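Long-range contacts in minor fimbrium subunit Mfa5 (Porphyromonas gingivalis ATCC 33277, PDB 6TO1), which serves as an accessory subunit of the minor fimbriae, surface pili that mediate biofilm formation and adhesion to host cells and other bacteria: residues N109-L115 against I467-A473; V122-V128 against I400-I404; G153-K158 against L194-R199; A250-E255 against H293-R299. One frame throughout, in Å; residues are numbered along the deposited sequence. Where two conformers were deposited one is given.

Contacts 1 and 2 each pair a segment early in the chain with one more than 270 residues later; contacts 3 and 4 lie inside the loops they close. Contact 1 is a buried strand pair of a beta domain, zipped by regular backbone bonds. Contact 2, the two centres about 41 Å apart, is looser: one short bridge, two waters and small aliphatic groups. Contact 3 swaps backbone bonding for helix packing with a polar rim; helix 143-160, which carries half of it, also touches contact 2 through M160. Contact 4, partly buried, its centre about 52 Å from that of the chain, mixes a short strand pair with charged side chains.

Contact 1 (N109-L115 against I467-A473); sequences NAWDVTL and ITYRIYA
V113 and Y469 meet at the apolar centre, side by side and pointing the same way. V113 CB lies over one face of the Y469 ring, 4.1 Å from its centroid, a CH-pi contact displaced toward the ring's rim. The ring gets there because Y469 CG sits between its backbone N and carbonyl carbon (chi1 57°), which folds the phenol back toward the partner strand; V113 CG1 then touches Y469 CZ, and L115 CD1 touches Y469 CE2 at 3.8 Å. On the same face V113 CG2 packs on I471 CD1, and the W111 ring reaches A473 CB with its CZ3. Antiparallel backbone bonds join the strands, among them V113 N to Y469 O at 2.8 Å and I471 N to W111 O at 2.9 Å. The other face is mostly polar, apart from A110 CB against the Y472 ring. T114 OG1 and T468 OG1 share a hydrogen bond of 2.7 Å. Next to them R470 grips D112 side-on in a salt bridge: NE meets OD1 at 2.9 Å, in the guanidinium plane but 32° out of the carboxylate plane, while NH2 meets the syn lone pair of OD2 at 3.0 Å. The two planes are 38° apart, so the fit is twisted. D104 takes R470 NH1 and the Y472 hydroxyl. Strand 90-98 flanks 110-119, and strands 421-423 and 437-438 pair with 463-473; strand 451-455 of a second antiparallel sheet packs on I467 and Y469, whose hydroxyl bonds D415, consistent with a beta-sandwich.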
# COMPACT_ATOMS: atom_id res chain seq x y z
N ASN A 109 22.57 -26.12 17.84
CA ASN A 109 21.32 -25.54 18.37
C ASN A 109 21.25 -24.12 17.81
O ASN A 109 21.60 -23.14 18.45
CB ASN A 109 21.32 -25.55 19.89
CG ASN A 109 21.37 -26.97 20.47
OD1 ASN A 109 20.42 -27.75 20.35
ND2 ASN A 109 22.46 -27.30 21.13
N ALA A 110 20.83 -24.03 16.55
CA ALA A 110 20.86 -22.78 15.81
C ALA A 110 19.59 -22.64 15.00
O ALA A 110 19.10 -23.61 14.41
CB ALA A 110 22.08 -22.70 14.89
N TRP A 111 19.08 -21.42 14.94
CA TRP A 111 17.87 -21.12 14.19
C TRP A 111 18.07 -19.79 13.48
O TRP A 111 18.68 -18.87 14.02
CB TRP A 111 16.63 -21.03 15.09
CG TRP A 111 16.30 -22.30 15.83
CD1 TRP A 111 15.38 -23.24 15.48
CD2 TRP A 111 16.89 -22.75 17.07
NE1 TRP A 111 15.37 -24.25 16.41
CE2 TRP A 111 16.29 -23.97 17.39
CE3 TRP A 111 17.87 -22.24 17.92
CZ2 TRP A 111 16.64 -24.69 18.53
CZ3 TRP A 111 18.21 -22.95 19.03
CH2 TRP A 111 17.60 -24.15 19.33
N ASP A 112 17.50 -19.69 12.28
CA ASP A 112 17.48 -18.42 11.56
C ASP A 112 16.11 -17.79 11.76
O ASP A 112 15.09 -18.37 11.37
CB ASP A 112 17.79 -18.63 10.08
CG ASP A 112 19.26 -18.89 9.82
OD1 ASP A 112 20.12 -18.23 10.43
OD2 ASP A 112 19.53 -19.76 8.98
N VAL A 113 16.08 -16.63 12.38
CA VAL A 113 14.83 -15.96 12.75
C VAL A 113 14.57 -14.86 11.73
O VAL A 113 15.42 -13.99 11.53
CB VAL A 113 14.90 -15.40 14.17
CG1 VAL A 113 13.65 -14.59 14.50
CG2 VAL A 113 15.10 -16.54 15.18
N THR A 114 13.41 -14.87 11.12
CA THR A 114 13.04 -13.85 10.15
C THR A 114 11.84 -13.10 10.70
O THR A 114 10.91 -13.73 11.19
CB THR A 114 12.68 -14.45 8.79
OG1 THR A 114 13.85 -14.97 8.15
CG2 THR A 114 12.06 -13.35 7.88
N LEU A 115 11.89 -11.77 10.64
CA LEU A 115 10.74 -10.89 10.86
C LEU A 115 10.39 -10.27 9.52
O LEU A 115 11.28 -9.77 8.82
CB LEU A 115 11.05 -9.80 11.89
CG LEU A 115 11.07 -10.29 13.34
CD1 LEU A 115 12.44 -10.95 13.56
CD2 LEU A 115 10.82 -9.15 14.28
N ILE A 467 14.08 -8.85 7.91
CA ILE A 467 15.39 -9.01 8.53
C ILE A 467 15.48 -10.47 8.94
O ILE A 467 14.48 -11.10 9.31
CB ILE A 467 15.65 -8.10 9.74
CG1 ILE A 467 14.72 -8.43 10.90
CG2 ILE A 467 15.55 -6.62 9.34
CD1 ILE A 467 15.06 -7.64 12.14
N THR A 468 16.70 -11.01 8.86
CA THR A 468 16.96 -12.38 9.28
C THR A 468 18.29 -12.38 10.02
O THR A 468 19.26 -11.77 9.57
CB THR A 468 17.04 -13.33 8.09
OG1 THR A 468 15.79 -13.33 7.39
CG2 THR A 468 17.36 -14.75 8.55
N TYR A 469 18.31 -13.05 11.17
CA TYR A 469 19.49 -13.20 12.02
C TYR A 469 19.50 -14.60 12.59
O TYR A 469 18.44 -15.21 12.79
CB TYR A 469 19.51 -12.15 13.16
CG TYR A 469 18.30 -12.14 14.07
CD1 TYR A 469 18.29 -12.89 15.24
CD2 TYR A 469 17.17 -11.36 13.79
CE1 TYR A 469 17.19 -12.90 16.09
CE2 TYR A 469 16.05 -11.37 14.65
CZ TYR A 469 16.07 -12.12 15.80
OH TYR A 469 15.00 -12.13 16.67
N ARG A 470 20.69 -15.11 12.88
CA ARG A 470 20.86 -16.42 13.48
C ARG A 470 20.99 -16.30 15.00
O ARG A 470 21.68 -15.41 15.50
CB ARG A 470 22.09 -17.14 12.92
CG ARG A 470 22.24 -18.57 13.39
CD ARG A 470 23.16 -19.40 12.49
NE ARG A 470 22.55 -19.62 11.18
CZ ARG A 470 23.04 -20.43 10.25
NH1 ARG A 470 24.16 -21.12 10.48
NH2 ARG A 470 22.41 -20.55 9.10
N ILE A 471 20.30 -17.19 15.70
CA ILE A 471 20.42 -17.29 17.15
C ILE A 471 21.01 -18.66 17.50
O ILE A 471 20.77 -19.66 16.82
CB ILE A 471 19.09 -17.11 17.93
CG1 ILE A 471 18.05 -18.13 17.51
CG2 ILE A 471 18.57 -15.69 17.77
CD1 ILE A 471 16.75 -18.04 18.31
N TYR A 472 21.73 -18.68 18.61
CA TYR A 472 22.20 -19.92 19.20
C TYR A 472 21.61 -20.07 20.59
O TYR A 472 21.45 -19.09 21.33
CB TYR A 472 23.73 -19.93 19.36
CG TYR A 472 24.52 -19.95 18.09
CD1 TYR A 472 24.35 -20.95 17.16
CD2 TYR A 472 25.46 -18.96 17.84
CE1 TYR A 472 25.10 -20.97 15.99
CE2 TYR A 472 26.21 -18.97 16.66
CZ TYR A 472 26.03 -19.98 15.75
OH TYR A 472 26.76 -20.01 14.59
N ALA A 473 21.34 -21.31 20.98
CA ALA A 473 21.03 -21.60 22.39
C ALA A 473 22.30 -21.54 23.24
O ALA A 473 23.35 -22.05 22.85
CB ALA A 473 20.39 -22.97 22.53

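Contact 2 (V122-V128 against I400-I404); sequences VTVPVDV and IAQTI
I400 places its CG1 against V126 CG2 and V128 CG2, both at the start of a central strand of the von Willebrand factor type A fold, strand 126-133 of the mixed sheet. With I400 CG1 anti to the backbone N (chi1 -163°), the methylene reaches both valines, at 4.2 Å from V128 CG2; M160 of helix 143-160 and H229 of the neighbouring sheet strand 227-234 also touch I400. A401 follows, its CB fitted between T123 CG2 and V126 CG1. The two segments run roughly antiparallel, and at Q402 their backbones begin to bond: Q402 O accepts V124 N at 2.9 Å in a nearly straight bond (173°). The Q402 side chain, in one of its two deposited conformers, extends alongside V124 CG2. The T403 and T123 backbones form a single bridge, and T403 CG2 meets T123 OG1 at 3.9 Å. I404 closes the pairing: its N bonds V122 O at 3.1 Å. Its side chain then covers two valines at once, I404 CG1 lying beside V122 CG1 and I404 CD1 meeting V124 CG2 at 3.6 Å, nearly perpendicular to the valine. Water 1 mediates the other half of this V122-I404 pairing, accepting from V122 N at 2.8 Å and donating to I404 O at 2.7 Å.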
# COMPACT_ATOMS: atom_id res chain seq x y z
N VAL A 122 -3.97 -0.96 -2.80
CA VAL A 122 -5.20 -0.18 -2.77
C VAL A 122 -5.42 0.44 -4.13
O VAL A 122 -4.56 1.19 -4.62
CB VAL A 122 -5.19 0.95 -1.71
CG1 VAL A 122 -6.29 1.98 -1.99
CG2 VAL A 122 -5.29 0.34 -0.33
N THR A 123 -6.57 0.17 -4.72
CA THR A 123 -7.05 0.92 -5.88
C THR A 123 -7.98 2.03 -5.38
O THR A 123 -8.90 1.77 -4.61
CB THR A 123 -7.77 -0.02 -6.85
OG1 THR A 123 -6.84 -1.01 -7.33
CG2 THR A 123 -8.33 0.73 -8.02
N VAL A 124 -7.69 3.26 -5.76
CA VAL A 124 -8.45 4.40 -5.26
C VAL A 124 -9.79 4.43 -6.00
O VAL A 124 -9.79 4.49 -7.22
CB VAL A 124 -7.66 5.70 -5.47
CG1 VAL A 124 -8.50 6.91 -5.06
CG2 VAL A 124 -6.35 5.67 -4.69
N PRO A 125 -10.94 4.39 -5.32
CA PRO A 125 -12.22 4.41 -6.05
C PRO A 125 -12.39 5.67 -6.89
O PRO A 125 -12.07 6.78 -6.47
CB PRO A 125 -13.28 4.32 -4.95
CG PRO A 125 -12.55 3.56 -3.83
CD PRO A 125 -11.15 4.13 -3.87
N VAL A 126 -12.89 5.47 -8.10
CA VAL A 126 -13.02 6.56 -9.06
C VAL A 126 -14.32 6.35 -9.81
O VAL A 126 -14.61 5.23 -10.26
CB VAL A 126 -11.83 6.63 -10.02
CG1 VAL A 126 -11.51 5.24 -10.61
CG2 VAL A 126 -12.07 7.65 -11.14
N ASP A 127 -15.13 7.40 -9.90
CA ASP A 127 -16.36 7.38 -10.66
C ASP A 127 -16.22 8.35 -11.82
O ASP A 127 -15.65 9.43 -11.66
CB ASP A 127 -17.57 7.77 -9.79
CG ASP A 127 -18.09 6.61 -8.95
OD1 ASP A 127 -17.86 5.44 -9.31
OD2 ASP A 127 -18.74 6.90 -7.91
N VAL A 128 -16.74 7.95 -12.98
CA VAL A 128 -16.62 8.69 -14.23
C VAL A 128 -18.01 8.84 -14.82
O VAL A 128 -18.77 7.87 -14.88
CB VAL A 128 -15.71 7.96 -15.24
CG1 VAL A 128 -15.62 8.72 -16.55
CG2 VAL A 128 -14.35 7.70 -14.62
N ILE A 400 -7.02 5.50 -15.44
CA ILE A 400 -7.93 6.39 -14.73
C ILE A 400 -7.90 6.08 -13.24
O ILE A 400 -8.17 6.96 -12.41
CB ILE A 400 -9.35 6.28 -15.30
CG1 ILE A 400 -10.17 7.49 -14.84
CG2 ILE A 400 -10.02 5.01 -14.88
CD1 ILE A 400 -9.71 8.81 -15.50
N ALA A 401 -7.57 4.85 -12.87
CA ALA A 401 -7.59 4.43 -11.49
C ALA A 401 -6.18 4.49 -10.93
O ALA A 401 -5.26 3.90 -11.50
CB ALA A 401 -8.14 3.01 -11.34
N GLN A 402 -6.01 5.25 -9.86
CA GLN A 402 -4.76 5.30 -9.13
C GLN A 402 -4.62 4.08 -8.22
O GLN A 402 -5.60 3.53 -7.72
CB GLN A 402 -4.70 6.58 -8.29
CG GLN A 402 -3.44 6.72 -7.46
CD GLN A 402 -3.46 7.92 -6.52
OE1 GLN A 402 -4.48 8.61 -6.36
NE2 GLN A 402 -2.33 8.16 -5.89
N THR A 403 -3.38 3.68 -8.00
CA THR A 403 -3.05 2.76 -6.93
C THR A 403 -2.07 3.45 -6.00
O THR A 403 -1.21 4.22 -6.44
CB THR A 403 -2.44 1.46 -7.46
OG1 THR A 403 -1.28 1.76 -8.21
CG2 THR A 403 -3.45 0.73 -8.34
N ILE A 404 -2.22 3.19 -4.70
CA ILE A 404 -1.39 3.82 -3.68
C ILE A 404 0.01 3.22 -3.72
O ILE A 404 0.19 1.99 -3.71
CB ILE A 404 -2.05 3.66 -2.31
CG1 ILE A 404 -3.43 4.32 -2.26
CG2 ILE A 404 -1.14 4.23 -1.22
CD1 ILE A 404 -3.40 5.84 -2.55
O HOH W 1 -1.51 -0.12 -3.96
O HOH W 2 -8.36 6.47 -8.86

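Contact 3 (G153-K158 against L194-R199); sequences GQRFVK and LCQKIR
Q154 and R199 cross at about a right angle on the outer side of two nearly antiparallel helices, 143-160 and 191-199, which pack against the sheet of the von Willebrand factor type A domain, an alpha/beta fold of the Rossmann type. The axes of 153-158 and 194-199 run 169° apart in direction and 9.5 Å from each other at closest approach. Deeper in, V157 and I198 reach toward each other tip to tip, V157 CG2 to I198 CD1 at 3.9 Å. Since V157 holds CG1 anti to its backbone N, its two methyls part: CG2 takes I198, while CG1 meets L194 CD1 obliquely and C195 SG. I198 CD1 also packs on the backbone of G153, 3.8 Å from G153 C, in a place where a side chain would point toward the partner helix. L194 and I198 continue down onto L174 of strand 170-177. C195 forms the step between apolar and polar layers: its SG lies against Q154 CB and CG, with K158 CE 4.0 Å from C195 SG. Above it the Q154 amide turns a face toward R199 CG, and Q154 NE2 is bound back to I150 O of its own helix, which helps hold the amide's rotation. That turn presents Q154 OE1 to R199 NH1 at 3.0 Å, a bent bond of 144° with the donor tilted 27° from the amide carbonyl plane.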
# COMPACT_ATOMS: atom_id res chain seq x y z
N GLY A 153 -15.65 6.37 -27.74
CA GLY A 153 -16.31 6.19 -26.47
C GLY A 153 -16.29 4.74 -26.03
O GLY A 153 -16.08 4.44 -24.85
N GLN A 154 -16.50 3.82 -26.96
CA GLN A 154 -16.40 2.41 -26.60
C GLN A 154 -14.99 2.05 -26.18
O GLN A 154 -14.79 1.32 -25.20
CB GLN A 154 -16.85 1.56 -27.78
CG GLN A 154 -18.32 1.70 -28.05
CD GLN A 154 -18.72 0.88 -29.24
OE1 GLN A 154 -19.10 -0.28 -29.10
NE2 GLN A 154 -18.62 1.47 -30.42
N ARG A 155 -13.99 2.56 -26.89
CA ARG A 155 -12.61 2.30 -26.52
C ARG A 155 -12.31 2.81 -25.12
O ARG A 155 -11.61 2.13 -24.36
CB ARG A 155 -11.67 2.92 -27.55
CG ARG A 155 -10.21 2.57 -27.26
CD ARG A 155 -9.24 3.37 -28.12
NE ARG A 155 -7.90 3.38 -27.54
CZ ARG A 155 -6.89 2.61 -27.94
NH1 ARG A 155 -7.06 1.76 -28.94
NH2 ARG A 155 -5.71 2.69 -27.34
N PHE A 156 -12.83 3.99 -24.77
CA PHE A 156 -12.61 4.54 -23.43
C PHE A 156 -13.25 3.65 -22.36
O PHE A 156 -12.66 3.38 -21.31
CB PHE A 156 -13.19 5.96 -23.32
CG PHE A 156 -12.58 6.96 -24.27
CD1 PHE A 156 -11.31 6.78 -24.79
CD2 PHE A 156 -13.29 8.09 -24.64
CE1 PHE A 156 -10.76 7.71 -25.65
CE2 PHE A 156 -12.74 9.02 -25.51
CZ PHE A 156 -11.49 8.83 -26.03
N VAL A 157 -14.50 3.22 -22.60
CA VAL A 157 -15.17 2.34 -21.64
C VAL A 157 -14.32 1.10 -21.39
O VAL A 157 -14.07 0.73 -20.24
CB VAL A 157 -16.58 1.98 -22.14
CG1 VAL A 157 -17.13 0.81 -21.36
CG2 VAL A 157 -17.50 3.21 -22.06
N LYS A 158 -13.88 0.45 -22.46
CA LYS A 158 -13.13 -0.79 -22.31
C LYS A 158 -11.77 -0.57 -21.66
O LYS A 158 -11.30 -1.44 -20.93
CB LYS A 158 -12.96 -1.43 -23.68
CG LYS A 158 -14.28 -1.86 -24.29
CD LYS A 158 -14.07 -2.37 -25.71
CE LYS A 158 -15.38 -2.71 -26.39
NZ LYS A 158 -15.17 -2.93 -27.86
N LEU A 194 -22.91 -0.43 -21.51
CA LEU A 194 -22.47 0.92 -21.85
C LEU A 194 -22.17 1.04 -23.34
O LEU A 194 -22.58 2.01 -23.99
CB LEU A 194 -21.22 1.26 -21.02
CG LEU A 194 -21.42 1.53 -19.51
CD1 LEU A 194 -20.05 1.48 -18.83
CD2 LEU A 194 -22.14 2.84 -19.27
N CYS A 195 -21.49 0.05 -23.91
CA CYS A 195 -21.10 0.16 -25.31
C CYS A 195 -22.30 0.08 -26.22
O CYS A 195 -22.33 0.73 -27.27
CB CYS A 195 -20.07 -0.91 -25.66
SG CYS A 195 -18.43 -0.58 -24.93
N GLN A 196 -23.32 -0.68 -25.83
CA GLN A 196 -24.54 -0.76 -26.61
C GLN A 196 -25.24 0.60 -26.64
O GLN A 196 -25.74 1.02 -27.69
CB GLN A 196 -25.44 -1.85 -26.03
CG GLN A 196 -26.56 -2.28 -26.92
CD GLN A 196 -27.68 -1.26 -26.92
OE1 GLN A 196 -28.15 -0.85 -25.86
NE2 GLN A 196 -28.11 -0.84 -28.11
N LYS A 197 -25.27 1.30 -25.51
CA LYS A 197 -25.89 2.62 -25.50
C LYS A 197 -25.12 3.61 -26.36
O LYS A 197 -25.71 4.46 -27.03
CB LYS A 197 -26.02 3.12 -24.07
CG LYS A 197 -26.93 2.29 -23.20
CD LYS A 197 -28.36 2.38 -23.68
CE LYS A 197 -29.30 1.65 -22.73
NZ LYS A 197 -30.70 1.69 -23.25
N ILE A 198 -23.78 3.52 -26.35
CA ILE A 198 -22.97 4.41 -27.17
C ILE A 198 -23.21 4.14 -28.65
O ILE A 198 -23.30 5.07 -29.46
CB ILE A 198 -21.48 4.26 -26.79
CG1 ILE A 198 -21.25 4.69 -25.34
CG2 ILE A 198 -20.61 5.01 -27.77
CD1 ILE A 198 -19.86 4.43 -24.86
N ARG A 199 -23.32 2.85 -29.03
CA ARG A 199 -23.58 2.52 -30.42
C ARG A 199 -24.94 3.00 -30.89
O ARG A 199 -25.14 3.17 -32.10
CB ARG A 199 -23.47 1.00 -30.65
CG ARG A 199 -22.04 0.52 -30.65
CD ARG A 199 -21.93 -0.90 -31.21
NE ARG A 199 -22.80 -1.80 -30.48
CZ ARG A 199 -22.44 -2.48 -29.40
NH1 ARG A 199 -21.20 -2.37 -28.93
NH2 ARG A 199 -23.31 -3.27 -28.80

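Contact 4 (A250-E255 against H293-R299); sequences ADFIGE and HSSKVGR
A short antiparallel strand pair, 252-253 with 296-298, carries this contact. I253 and V297 are its hydrogen-bonded pair: I253 N reaches V297 O at 2.7 Å, and V297 N reaches I253 O at 2.8 Å. Next along, R299 N bonds D251 O. In one of its two deposited conformers the R299 side chain crosses I253 at about a right angle: I253 CB then stands over the centre of one guanidinium face, I253 CD1 is 3.7 Å from R299 NH1, NE makes a weak bond to A250 O, and NH1 turns to N301. Strand 252-253 is an outer strand of a small mixed sheet, separate from the large sheet of the von Willebrand factor type A fold, with 296-298 between it and 336-338; Y338 lies edge-to-face with F252. Past the strands, two waters fill in. One accepts from G254 N and K296 NZ; the other accepts from E255 N and donates to H293 O and S295 O. E255 extends beyond CG toward H293, whose ND1-H points in its ring plane at the syn lone pair of E255 OE2, 2.6 Å from H293 ND1 and almost straight (174°), with carboxylate and imidazole planes 58° apart.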
# COMPACT_ATOMS: atom_id res chain seq x y z
N ALA A 250 -26.93 42.87 -16.41
CA ALA A 250 -25.68 42.56 -15.72
C ALA A 250 -25.31 41.09 -15.83
O ALA A 250 -24.23 40.70 -15.39
CB ALA A 250 -25.76 42.96 -14.24
N ASP A 251 -26.17 40.27 -16.41
CA ASP A 251 -25.89 38.87 -16.63
C ASP A 251 -25.17 38.63 -17.95
O ASP A 251 -24.98 37.47 -18.35
CB ASP A 251 -27.21 38.10 -16.58
CG ASP A 251 -27.88 38.19 -15.22
OD1 ASP A 251 -27.13 38.32 -14.21
OD2 ASP A 251 -29.12 38.09 -15.15
N PHE A 252 -24.76 39.71 -18.63
CA PHE A 252 -24.11 39.66 -19.93
C PHE A 252 -22.83 40.46 -19.83
O PHE A 252 -22.65 41.25 -18.89
CB PHE A 252 -25.01 40.21 -21.05
CG PHE A 252 -26.31 39.49 -21.15
CD1 PHE A 252 -26.54 38.59 -22.16
CD2 PHE A 252 -27.31 39.70 -20.20
CE1 PHE A 252 -27.75 37.90 -22.24
CE2 PHE A 252 -28.50 39.00 -20.25
CZ PHE A 252 -28.74 38.11 -21.28
N ILE A 253 -21.94 40.26 -20.80
CA ILE A 253 -20.64 40.90 -20.80
C ILE A 253 -20.21 41.15 -22.23
O ILE A 253 -20.57 40.42 -23.15
CB ILE A 253 -19.62 40.02 -20.04
CG1 ILE A 253 -18.27 40.72 -19.85
CG2 ILE A 253 -19.38 38.68 -20.77
CD1 ILE A 253 -17.33 39.91 -18.96
N GLY A 254 -19.40 42.20 -22.41
CA GLY A 254 -18.87 42.56 -23.70
C GLY A 254 -17.46 42.01 -23.96
O GLY A 254 -16.87 41.34 -23.12
N GLU A 255 -16.94 42.37 -25.13
CA GLU A 255 -15.61 41.97 -25.57
C GLU A 255 -14.58 42.19 -24.48
O GLU A 255 -14.56 43.23 -23.81
CB GLU A 255 -15.23 42.76 -26.84
CG GLU A 255 -15.96 42.34 -28.12
CD GLU A 255 -15.61 43.17 -29.35
OE1 GLU A 255 -15.06 44.30 -29.22
OE2 GLU A 255 -15.88 42.70 -30.47
N HIS A 293 -19.62 45.10 -32.39
CA HIS A 293 -18.55 44.98 -31.41
C HIS A 293 -18.97 45.45 -30.02
O HIS A 293 -18.30 45.10 -29.04
CB HIS A 293 -17.32 45.77 -31.88
CG HIS A 293 -16.54 45.09 -32.95
ND1 HIS A 293 -15.91 43.88 -32.75
CD2 HIS A 293 -16.30 45.43 -34.24
CE1 HIS A 293 -15.33 43.50 -33.88
NE2 HIS A 293 -15.54 44.43 -34.79
N SER A 294 -20.03 46.24 -29.91
CA SER A 294 -20.49 46.74 -28.62
C SER A 294 -21.54 45.85 -27.97
O SER A 294 -21.96 46.14 -26.84
CB SER A 294 -21.05 48.16 -28.78
OG SER A 294 -20.02 49.02 -29.23
N SER A 295 -21.97 44.80 -28.64
CA SER A 295 -22.99 43.92 -28.07
C SER A 295 -22.48 43.14 -26.86
O SER A 295 -21.29 43.01 -26.62
CB SER A 295 -23.48 42.94 -29.14
OG SER A 295 -24.14 43.63 -30.18
N LYS A 296 -23.43 42.57 -26.12
CA LYS A 296 -23.16 41.89 -24.87
C LYS A 296 -23.66 40.45 -25.00
O LYS A 296 -24.72 40.20 -25.58
CB LYS A 296 -23.84 42.60 -23.70
CG LYS A 296 -23.53 44.11 -23.60
CD LYS A 296 -22.11 44.39 -23.19
CE LYS A 296 -21.94 45.90 -22.85
NZ LYS A 296 -20.55 46.25 -22.48
N VAL A 297 -22.87 39.53 -24.49
CA VAL A 297 -23.20 38.11 -24.55
C VAL A 297 -23.23 37.53 -23.15
O VAL A 297 -22.66 38.08 -22.20
CB VAL A 297 -22.21 37.33 -25.45
CG1 VAL A 297 -22.24 37.92 -26.87
CG2 VAL A 297 -20.79 37.33 -24.88
N GLY A 298 -23.88 36.38 -23.02
CA GLY A 298 -24.08 35.81 -21.70
C GLY A 298 -22.76 35.57 -20.99
O GLY A 298 -21.77 35.13 -21.59
N ARG A 299 -22.75 35.86 -19.69
CA ARG A 299 -21.57 35.60 -18.87
C ARG A 299 -21.34 34.10 -18.68
O ARG A 299 -22.22 33.27 -18.92
CB ARG A 299 -21.73 36.27 -17.50
CG ARG A 299 -21.62 37.78 -17.58
CD ARG A 299 -21.84 38.43 -16.22
NE ARG A 299 -21.29 39.78 -16.19
CZ ARG A 299 -20.01 40.07 -15.99
NH1 ARG A 299 -19.12 39.11 -15.79
NH2 ARG A 299 -19.62 41.34 -15.99
O HOH W 3 -19.21 44.55 -20.52
O HOH W 4 -18.82 44.11 -26.63